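Local coordinates for solute-binding periplasmic protein of iron/siderophore ABC transporter (Yersinia pestis, PDB 6B2Y) that probably binds chelated iron in the periplasm and hands it to an ABC transporter for uptake into the cell, at residues E123-L137 / L148-V162. Numbering follows the deposited sequence.
Sequences EKVLTLNPDIAIFGL and LVKQLEKAGVPVVFV
The Phe135 ring packs under helix 148-154, on the sheet face it shares with Val159 and Phe161. Val149 CG2 sits over one ring face, 3.5 Å from the Phe135 ring centroid and 8° off the normal, a CH-pi contact. Leu152 CD1 meets the ring edge in plane, 3.8 Å from Phe135 CE1. Leu148 CG and CD2 pack against Phe135 CZ, and Val159 CG1 approaches Phe135 CD1 obliquely. With CG beside the backbone N (chi1 -67°), the Phe135 ring reaches the helix. The Phe161 ring brings CE1 to 3.7 Å from Phe135 CB, and its edge faces Gly136. Strands 132-136 and 159-162 are parallel neighbours in a five-stranded sheet, with 159-162 outermost. The helix links them in sequence and runs back over the face that carries Ala133 and Phe135, at 154° to strand 132-136: a beta-alpha-beta crossover. Five backbone hydrogen bonds join the strands and the residues flanking them, from Ala133 N to Pro158 O (3.0 Å) through Leu137 N to Val162 O (2.9 Å). On the other face, Ile132 CD1 touches Val160 CG2 at 4.0 Å; helix 168-182 covers Ile134, Val160 and Val162. Both methyls of Val157 pack against Pro130 CG.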
ATOM      1  N   GLU A 123     -19.798 -14.332  10.829  1.00 71.32           N
ATOM      2  CA  GLU A 123     -20.114 -14.902   9.520  1.00 71.73           C
ATOM      3  C   GLU A 123     -21.277 -14.130   8.936  1.00 72.97           C
ATOM      4  O   GLU A 123     -21.143 -13.384   7.985  1.00 71.47           O
ATOM      5  CB  GLU A 123     -20.561 -16.389   9.652  1.00 72.70           C
ATOM      6  CG  GLU A 123     -19.487 -17.385  10.077  1.00 74.87           C
ATOM      7  CD  GLU A 123     -19.133 -17.245  11.539  1.00 76.60           C
ATOM      8  OE1 GLU A 123     -19.151 -18.244  12.292  1.00 77.49           O
ATOM      9  OE2 GLU A 123     -18.859 -16.107  11.935  1.00 75.00           O
ATOM     10  N   LYS A 124     -22.432 -14.427   9.521  1.00 72.66           N
ATOM     11  CA  LYS A 124     -23.623 -13.610   9.507  1.00 71.77           C
ATOM     12  C   LYS A 124     -23.817 -12.883  10.830  1.00 69.17           C
ATOM     13  O   LYS A 124     -24.753 -12.099  10.963  1.00 63.40           O
ATOM     14  CB  LYS A 124     -24.847 -14.477   9.219  1.00 65.62           C
ATOM     15  CG  LYS A 124     -24.567 -15.618   8.261  1.00 65.78           C
ATOM     16  CD  LYS A 124     -24.377 -15.102   6.844  1.00 62.53           C
ATOM     17  CE  LYS A 124     -24.603 -16.195   5.805  1.00 55.03           C
ATOM     18  NZ  LYS A 124     -25.441 -15.709   4.666  1.00 55.37           N
ATOM     19  N   VAL A 125     -22.933 -13.120  11.810  1.00 68.66           N
ATOM     20  CA  VAL A 125     -23.023 -12.516  13.150  1.00 69.59           C
ATOM     21  C   VAL A 125     -22.536 -11.080  13.084  1.00 66.56           C
ATOM     22  O   VAL A 125     -21.511 -10.717  13.671  1.00 63.83           O
ATOM     23  CB  VAL A 125     -22.218 -13.340  14.184  1.00 68.12           C
ATOM     24  CG1 VAL A 125     -22.292 -12.733  15.575  1.00 67.85           C
ATOM     25  CG2 VAL A 125     -22.711 -14.786  14.223  1.00 69.20           C
ATOM     26  N   LEU A 126     -23.250 -10.237  12.368  1.00 67.65           N
ATOM     27  CA  LEU A 126     -22.884  -8.826  12.421  1.00 64.90           C
ATOM     28  C   LEU A 126     -23.904  -8.034  13.250  1.00 61.01           C
ATOM     29  O   LEU A 126     -24.506  -7.040  12.859  1.00 53.48           O
ATOM     30  CB  LEU A 126     -22.655  -8.242  11.053  1.00 63.10           C
ATOM     31  CG  LEU A 126     -21.505  -8.903  10.266  1.00 66.45           C
ATOM     32  CD1 LEU A 126     -20.316  -9.237  11.116  1.00 61.07           C
ATOM     33  CD2 LEU A 126     -21.974 -10.159   9.587  1.00 68.04           C
ATOM     34  N   THR A 127     -24.027  -8.586  14.458  1.00 59.80           N
ATOM     35  CA  THR A 127     -24.500  -7.960  15.678  1.00 55.19           C
ATOM     36  C   THR A 127     -23.493  -6.967  16.237  1.00 51.93           C
ATOM     37  O   THR A 127     -23.593  -6.586  17.416  1.00 50.66           O
ATOM     38  CB  THR A 127     -24.770  -9.054  16.710  1.00 62.96           C
ATOM     39  OG1 THR A 127     -23.526  -9.447  17.304  1.00 64.21           O
ATOM     40  CG2 THR A 127     -25.372 -10.278  16.032  1.00 63.87           C
ATOM     41  N   LEU A 128     -22.514  -6.557  15.429  1.00 48.83           N
ATOM     42  CA  LEU A 128     -21.509  -5.592  15.850  1.00 49.78           C
ATOM     43  C   LEU A 128     -22.047  -4.174  15.873  1.00 43.58           C
ATOM     44  O   LEU A 128     -21.341  -3.275  16.336  1.00 44.48           O
ATOM     45  CB  LEU A 128     -20.275  -5.631  14.939  1.00 47.28           C
ATOM     46  CG  LEU A 128     -19.432  -6.906  14.890  1.00 50.94           C
ATOM     47  CD1 LEU A 128     -19.123  -7.390  16.292  1.00 44.09           C
ATOM     48  CD2 LEU A 128     -20.127  -7.962  14.117  1.00 56.48           C
ATOM     49  N   ASN A 129     -23.269  -3.964  15.399  1.00 41.90           N
ATOM     50  CA  ASN A 129     -23.886  -2.644  15.334  1.00 44.64           C
ATOM     51  C   ASN A 129     -22.991  -1.617  14.639  1.00 33.27           C
ATOM     52  O   ASN A 129     -22.710  -0.550  15.204  1.00 37.56           O
ATOM     53  CB  ASN A 129     -24.262  -2.163  16.728  1.00 43.34           C
ATOM     54  CG  ASN A 129     -25.269  -3.060  17.388  1.00 48.68           C
ATOM     55  OD1 ASN A 129     -26.207  -3.529  16.743  1.00 50.22           O
ATOM     56  ND2 ASN A 129     -25.077  -3.324  18.675  1.00 48.97           N
ATOM     57  N   PRO A 130     -22.518  -1.899  13.427  1.00 40.27           N
ATOM     58  CA  PRO A 130     -21.644  -0.935  12.753  1.00 33.82           C
ATOM     59  C   PRO A 130     -22.425   0.278  12.265  1.00 31.35           C
ATOM     60  O   PRO A 130     -23.574   0.161  11.829  1.00 33.94           O
ATOM     61  CB  PRO A 130     -21.064  -1.746  11.589  1.00 31.92           C
ATOM     62  CG  PRO A 130     -22.137  -2.712  11.253  1.00 38.19           C
ATOM     63  CD  PRO A 130     -22.832  -3.048  12.557  1.00 37.05           C
ATOM     64  N   ASP A 131     -21.790   1.455  12.377  1.00 31.27           N
ATOM     65  CA  ASP A 131     -22.332   2.701  11.834  1.00 28.36           C
ATOM     66  C   ASP A 131     -22.015   2.850  10.349  1.00 27.69           C
ATOM     67  O   ASP A 131     -22.732   3.553   9.630  1.00 25.10           O
ATOM     68  CB  ASP A 131     -21.743   3.919  12.565  1.00 30.02           C
ATOM     69  CG  ASP A 131     -22.164   4.017  14.021  1.00 34.14           C
ATOM     70  OD1 ASP A 131     -23.294   3.601  14.352  1.00 39.80           O
ATOM     71  OD2 ASP A 131     -21.362   4.533  14.833  1.00 32.28           O
ATOM     72  N   ILE A 132     -20.941   2.216   9.888  1.00 25.86           N
ATOM     73  CA  ILE A 132     -20.432   2.388   8.534  1.00 24.58           C
ATOM     74  C   ILE A 132     -19.435   1.267   8.268  1.00 19.55           C
ATOM     75  O   ILE A 132     -18.798   0.756   9.201  1.00 23.12           O
ATOM     76  CB  ILE A 132     -19.780   3.777   8.371  1.00 22.02           C
ATOM     77  CG1 ILE A 132     -19.559   4.113   6.897  1.00 26.90           C
ATOM     78  CG2 ILE A 132     -18.473   3.868   9.169  1.00 22.94           C
ATOM     79  CD1 ILE A 132     -19.312   5.583   6.658  1.00 26.57           C
ATOM     80  N   ALA A 133     -19.299   0.866   7.004  1.00 22.92           N
ATOM     81  CA  ALA A 133     -18.300  -0.107   6.580  1.00 22.70           C
ATOM     82  C   ALA A 133     -17.552   0.438   5.368  1.00 24.19           C
ATOM     83  O   ALA A 133     -18.143   1.121   4.529  1.00 25.15           O
ATOM     84  CB  ALA A 133     -18.945  -1.460   6.240  1.00 23.66           C
ATOM     85  N   ILE A 134     -16.257   0.149   5.281  1.00 23.26           N
ATOM     86  CA  ILE A 134     -15.413   0.676   4.208  1.00 23.29           C
ATOM     87  C   ILE A 134     -14.843  -0.496   3.423  1.00 20.47           C
ATOM     88  O   ILE A 134     -14.362  -1.466   4.023  1.00 22.50           O
ATOM     89  CB  ILE A 134     -14.276   1.556   4.764  1.00 23.59           C
ATOM     90  CG1 ILE A 134     -14.836   2.629   5.709  1.00 27.39           C
ATOM     91  CG2 ILE A 134     -13.498   2.182   3.633  1.00 22.68           C
ATOM     92  CD1 ILE A 134     -13.780   3.289   6.569  1.00 34.53           C
ATOM     93  N   PHE A 135     -14.912  -0.417   2.090  1.00 20.06           N
ATOM     94  CA  PHE A 135     -14.292  -1.398   1.206  1.00 24.21           C
ATOM     95  C   PHE A 135     -13.486  -0.692   0.130  1.00 23.19           C
ATOM     96  O   PHE A 135     -13.604   0.516  -0.074  1.00 20.04           O
ATOM     97  CB  PHE A 135     -15.325  -2.295   0.513  1.00 24.54           C
ATOM     98  CG  PHE A 135     -16.051  -3.213   1.438  1.00 27.44           C
ATOM     99  CD1 PHE A 135     -17.101  -2.745   2.214  1.00 28.25           C
ATOM    100  CD2 PHE A 135     -15.711  -4.553   1.506  1.00 27.98           C
ATOM    101  CE1 PHE A 135     -17.783  -3.595   3.057  1.00 31.14           C
ATOM    102  CE2 PHE A 135     -16.395  -5.399   2.342  1.00 32.79           C
ATOM    103  CZ  PHE A 135     -17.428  -4.924   3.112  1.00 30.36           C
ATOM    104  N   GLY A 136     -12.693  -1.474  -0.600  1.00 21.15           N
ATOM    105  CA  GLY A 136     -11.975  -0.974  -1.756  1.00 22.10           C
ATOM    106  C   GLY A 136     -12.715  -1.327  -3.033  1.00 25.41           C
ATOM    107  O   GLY A 136     -13.485  -2.281  -3.068  1.00 24.37           O
ATOM    108  N   LEU A 137     -12.508  -0.513  -4.073  1.00 21.88           N
ATOM    109  CA  LEU A 137     -13.018  -0.849  -5.396  1.00 26.39           C
ATOM    110  C   LEU A 137     -12.438  -2.182  -5.849  1.00 31.94           C
ATOM    111  O   LEU A 137     -11.314  -2.546  -5.491  1.00 28.00           O
ATOM    112  CB  LEU A 137     -12.640   0.226  -6.409  1.00 25.81           C
ATOM    113  CG  LEU A 137     -13.310   1.584  -6.376  1.00 27.57           C
ATOM    114  CD1 LEU A 137     -12.813   2.376  -7.576  1.00 27.37           C
ATOM    115  CD2 LEU A 137     -14.812   1.434  -6.407  1.00 26.16           C
ATOM    116  N   LEU A 148     -19.900  -9.968   1.825  1.00 54.55           N
ATOM    117  CA  LEU A 148     -20.222  -9.101   2.946  1.00 50.69           C
ATOM    118  C   LEU A 148     -20.855  -7.790   2.496  1.00 49.02           C
ATOM    119  O   LEU A 148     -21.688  -7.238   3.210  1.00 48.18           O
ATOM    120  CB  LEU A 148     -18.967  -8.830   3.774  1.00 50.52           C
ATOM    121  CG  LEU A 148     -19.159  -8.013   5.054  1.00 49.70           C
ATOM    122  CD1 LEU A 148     -20.227  -8.624   5.945  1.00 53.37           C
ATOM    123  CD2 LEU A 148     -17.860  -7.908   5.806  1.00 41.10           C
ATOM    124  N   VAL A 149     -20.500  -7.267   1.328  1.00 51.70           N
ATOM    125  CA  VAL A 149     -21.130  -6.023   0.890  1.00 49.15           C
ATOM    126  C   VAL A 149     -22.635  -6.214   0.729  1.00 49.90           C
ATOM    127  O   VAL A 149     -23.440  -5.415   1.217  1.00 48.36           O
ATOM    128  CB  VAL A 149     -20.480  -5.527  -0.410  1.00 47.83           C
ATOM    129  CG1 VAL A 149     -21.194  -4.291  -0.901  1.00 41.32           C
ATOM    130  CG2 VAL A 149     -18.999  -5.267  -0.167  1.00 42.72           C
ATOM    131  N   LYS A 150     -23.029  -7.291   0.054  1.00 53.22           N
ATOM    132  CA  LYS A 150     -24.440  -7.565  -0.194  1.00 54.36           C
ATOM    133  C   LYS A 150     -25.226  -7.693   1.113  1.00 50.41           C
ATOM    134  O   LYS A 150     -26.343  -7.172   1.240  1.00 53.51           O
ATOM    135  CB  LYS A 150     -24.516  -8.833  -1.038  1.00 51.88           C
ATOM    136  CG  LYS A 150     -25.922  -9.274  -1.417  1.00 54.09           C
ATOM    137  CD  LYS A 150     -25.778 -10.610  -2.102  1.00 51.32           C
ATOM    138  CE  LYS A 150     -26.953 -10.978  -2.895  1.00 54.08           C
ATOM    139  NZ  LYS A 150     -28.221 -10.865  -2.045  1.00 56.62           N
ATOM    140  N   GLN A 151     -24.639  -8.362   2.106  1.00 51.86           N
ATOM    141  CA  GLN A 151     -25.313  -8.537   3.388  1.00 56.99           C
ATOM    142  C   GLN A 151     -25.530  -7.185   4.076  1.00 53.69           C
ATOM    143  O   GLN A 151     -26.634  -6.876   4.535  1.00 48.51           O
ATOM    144  CB  GLN A 151     -24.501  -9.497   4.264  1.00 57.22           C
ATOM    145  CG  GLN A 151     -24.889  -9.560   5.731  1.00 59.04           C
ATOM    146  CD  GLN A 151     -24.401 -10.842   6.385  1.00 67.58           C
ATOM    147  OE1 GLN A 151     -25.065 -11.875   6.326  1.00 70.73           O
ATOM    148  NE2 GLN A 151     -23.226 -10.786   6.994  1.00 69.56           N
ATOM    149  N   LEU A 152     -24.488  -6.349   4.124  1.00 54.52           N
ATOM    150  CA  LEU A 152     -24.600  -5.055   4.783  1.00 48.09           C
ATOM    151  C   LEU A 152     -25.643  -4.164   4.115  1.00 47.85           C
ATOM    152  O   LEU A 152     -26.389  -3.450   4.802  1.00 47.34           O
ATOM    153  CB  LEU A 152     -23.232  -4.365   4.793  1.00 50.19           C
ATOM    154  CG  LEU A 152     -22.155  -4.889   5.736  1.00 48.27           C
ATOM    155  CD1 LEU A 152     -20.737  -4.578   5.246  1.00 47.36           C
ATOM    156  CD2 LEU A 152     -22.358  -4.406   7.157  1.00 46.61           C
ATOM    157  N   GLU A 153     -25.671  -4.141   2.779  1.00 51.43           N
ATOM    158  CA  GLU A 153     -26.560  -3.233   2.058  1.00 51.24           C
ATOM    159  C   GLU A 153     -28.024  -3.513   2.382  1.00 50.61           C
ATOM    160  O   GLU A 153     -28.816  -2.582   2.582  1.00 52.66           O
ATOM    161  CB  GLU A 153     -26.303  -3.337   0.553  1.00 52.04           C
ATOM    162  CG  GLU A 153     -25.023  -2.636   0.114  1.00 47.81           C
ATOM    163  CD  GLU A 153     -24.939  -2.450  -1.387  1.00 52.11           C
ATOM    164  OE1 GLU A 153     -25.169  -1.319  -1.862  1.00 51.77           O
ATOM    165  OE2 GLU A 153     -24.650  -3.440  -2.091  1.00 56.89           O
ATOM    166  N   LYS A 154     -28.403  -4.790   2.461  1.00 53.30           N
ATOM    167  CA  LYS A 154     -29.791  -5.119   2.773  1.00 51.39           C
ATOM    168  C   LYS A 154     -30.107  -4.893   4.246  1.00 52.69           C
ATOM    169  O   LYS A 154     -31.270  -4.645   4.593  1.00 52.83           O
ATOM    170  CB  LYS A 154     -30.111  -6.556   2.358  1.00 47.44           C
ATOM    171  CG  LYS A 154     -30.653  -6.652   0.937  1.00 47.99           C
ATOM    172  CD  LYS A 154     -30.768  -8.091   0.440  1.00 47.81           C
ATOM    173  CE  LYS A 154     -32.072  -8.755   0.867  1.00 41.07           C
ATOM    174  NZ  LYS A 154     -32.136 -10.178   0.389  1.00 36.73           N
ATOM    175  N   ALA A 155     -29.101  -4.968   5.121  1.00 46.24           N
ATOM    176  CA  ALA A 155     -29.274  -4.659   6.538  1.00 47.07           C
ATOM    177  C   ALA A 155     -29.247  -3.165   6.831  1.00 48.27           C
ATOM    178  O   ALA A 155     -29.346  -2.775   8.002  1.00 50.17           O
ATOM    179  CB  ALA A 155     -28.195  -5.358   7.367  1.00 48.82           C
ATOM    180  N   GLY A 156     -29.091  -2.325   5.808  1.00 49.58           N
ATOM    181  CA  GLY A 156     -29.180  -0.886   5.971  1.00 47.08           C
ATOM    182  C   GLY A 156     -27.928  -0.187   6.455  1.00 42.84           C
ATOM    183  O   GLY A 156     -27.982   1.021   6.711  1.00 41.54           O
ATOM    184  N   VAL A 157     -26.814  -0.895   6.600  1.00 40.74           N
ATOM    185  CA  VAL A 157     -25.571  -0.265   7.056  1.00 37.70           C
ATOM    186  C   VAL A 157     -24.905   0.422   5.865  1.00 36.75           C
ATOM    187  O   VAL A 157     -24.763  -0.204   4.801  1.00 35.62           O
ATOM    188  CB  VAL A 157     -24.640  -1.297   7.686  1.00 39.58           C
ATOM    189  CG1 VAL A 157     -23.248  -0.711   7.920  1.00 28.27           C
ATOM    190  CG2 VAL A 157     -25.214  -1.802   9.002  1.00 39.61           C
ATOM    191  N   PRO A 158     -24.495   1.686   5.993  1.00 32.52           N
ATOM    192  CA  PRO A 158     -23.879   2.379   4.853  1.00 29.47           C
ATOM    193  C   PRO A 158     -22.522   1.777   4.517  1.00 24.39           C
ATOM    194  O   PRO A 158     -21.704   1.538   5.402  1.00 24.13           O
ATOM    195  CB  PRO A 158     -23.742   3.828   5.345  1.00 28.00           C
ATOM    196  CG  PRO A 158     -24.485   3.894   6.660  1.00 28.67           C
ATOM    197  CD  PRO A 158     -24.523   2.522   7.205  1.00 30.49           C
ATOM    198  N   VAL A 159     -22.284   1.556   3.225  1.00 26.77           N
ATOM    199  CA  VAL A 159     -21.020   1.023   2.723  1.00 22.85           C
ATOM    200  C   VAL A 159     -20.387   2.075   1.819  1.00 23.13           C
ATOM    201  O   VAL A 159     -21.050   2.605   0.918  1.00 24.56           O
ATOM    202  CB  VAL A 159     -21.229  -0.297   1.957  1.00 25.25           C
ATOM    203  CG1 VAL A 159     -19.936  -0.758   1.323  1.00 25.55           C
ATOM    204  CG2 VAL A 159     -21.818  -1.376   2.871  1.00 30.89           C
ATOM    205  N   VAL A 160     -19.112   2.375   2.052  1.00 20.74           N
ATOM    206  CA  VAL A 160     -18.391   3.400   1.294  1.00 22.72           C
ATOM    207  C   VAL A 160     -17.173   2.745   0.649  1.00 18.77           C
ATOM    208  O   VAL A 160     -16.396   2.075   1.340  1.00 19.69           O
ATOM    209  CB  VAL A 160     -17.960   4.567   2.202  1.00 20.49           C
ATOM    210  CG1 VAL A 160     -16.944   5.457   1.493  1.00 19.61           C
ATOM    211  CG2 VAL A 160     -19.173   5.362   2.671  1.00 20.63           C
ATOM    212  N   PHE A 161     -17.000   2.956  -0.667  1.00 17.85           N
ATOM    213  CA  PHE A 161     -15.855   2.429  -1.409  1.00 19.03           C
ATOM    214  C   PHE A 161     -14.775   3.488  -1.575  1.00 17.19           C
ATOM    215  O   PHE A 161     -15.071   4.640  -1.897  1.00 18.12           O
ATOM    216  CB  PHE A 161     -16.269   1.913  -2.789  1.00 17.93           C
ATOM    217  CG  PHE A 161     -17.073   0.656  -2.731  1.00 20.81           C
ATOM    218  CD1 PHE A 161     -16.444  -0.586  -2.708  1.00 24.95           C
ATOM    219  CD2 PHE A 161     -18.456   0.707  -2.648  1.00 22.38           C
ATOM    220  CE1 PHE A 161     -17.191  -1.749  -2.624  1.00 25.76           C
ATOM    221  CE2 PHE A 161     -19.206  -0.461  -2.562  1.00 23.88           C
ATOM    222  CZ  PHE A 161     -18.570  -1.681  -2.553  1.00 26.12           C
ATOM    223  N   VAL A 162     -13.521   3.081  -1.356  1.00 16.63           N
ATOM    224  CA  VAL A 162     -12.336   3.899  -1.603  1.00 14.95           C
ATOM    225  C   VAL A 162     -11.466   3.178  -2.627  1.00 17.69           C
ATOM    226  O   VAL A 162     -11.731   2.039  -3.000  1.00 19.30           O
ATOM    227  CB  VAL A 162     -11.534   4.179  -0.320  1.00 15.90           C
ATOM    228  CG1 VAL A 162     -12.347   5.021   0.654  1.00 20.61           C
ATOM    229  CG2 VAL A 162     -11.066   2.836   0.321  1.00 15.62           C
TER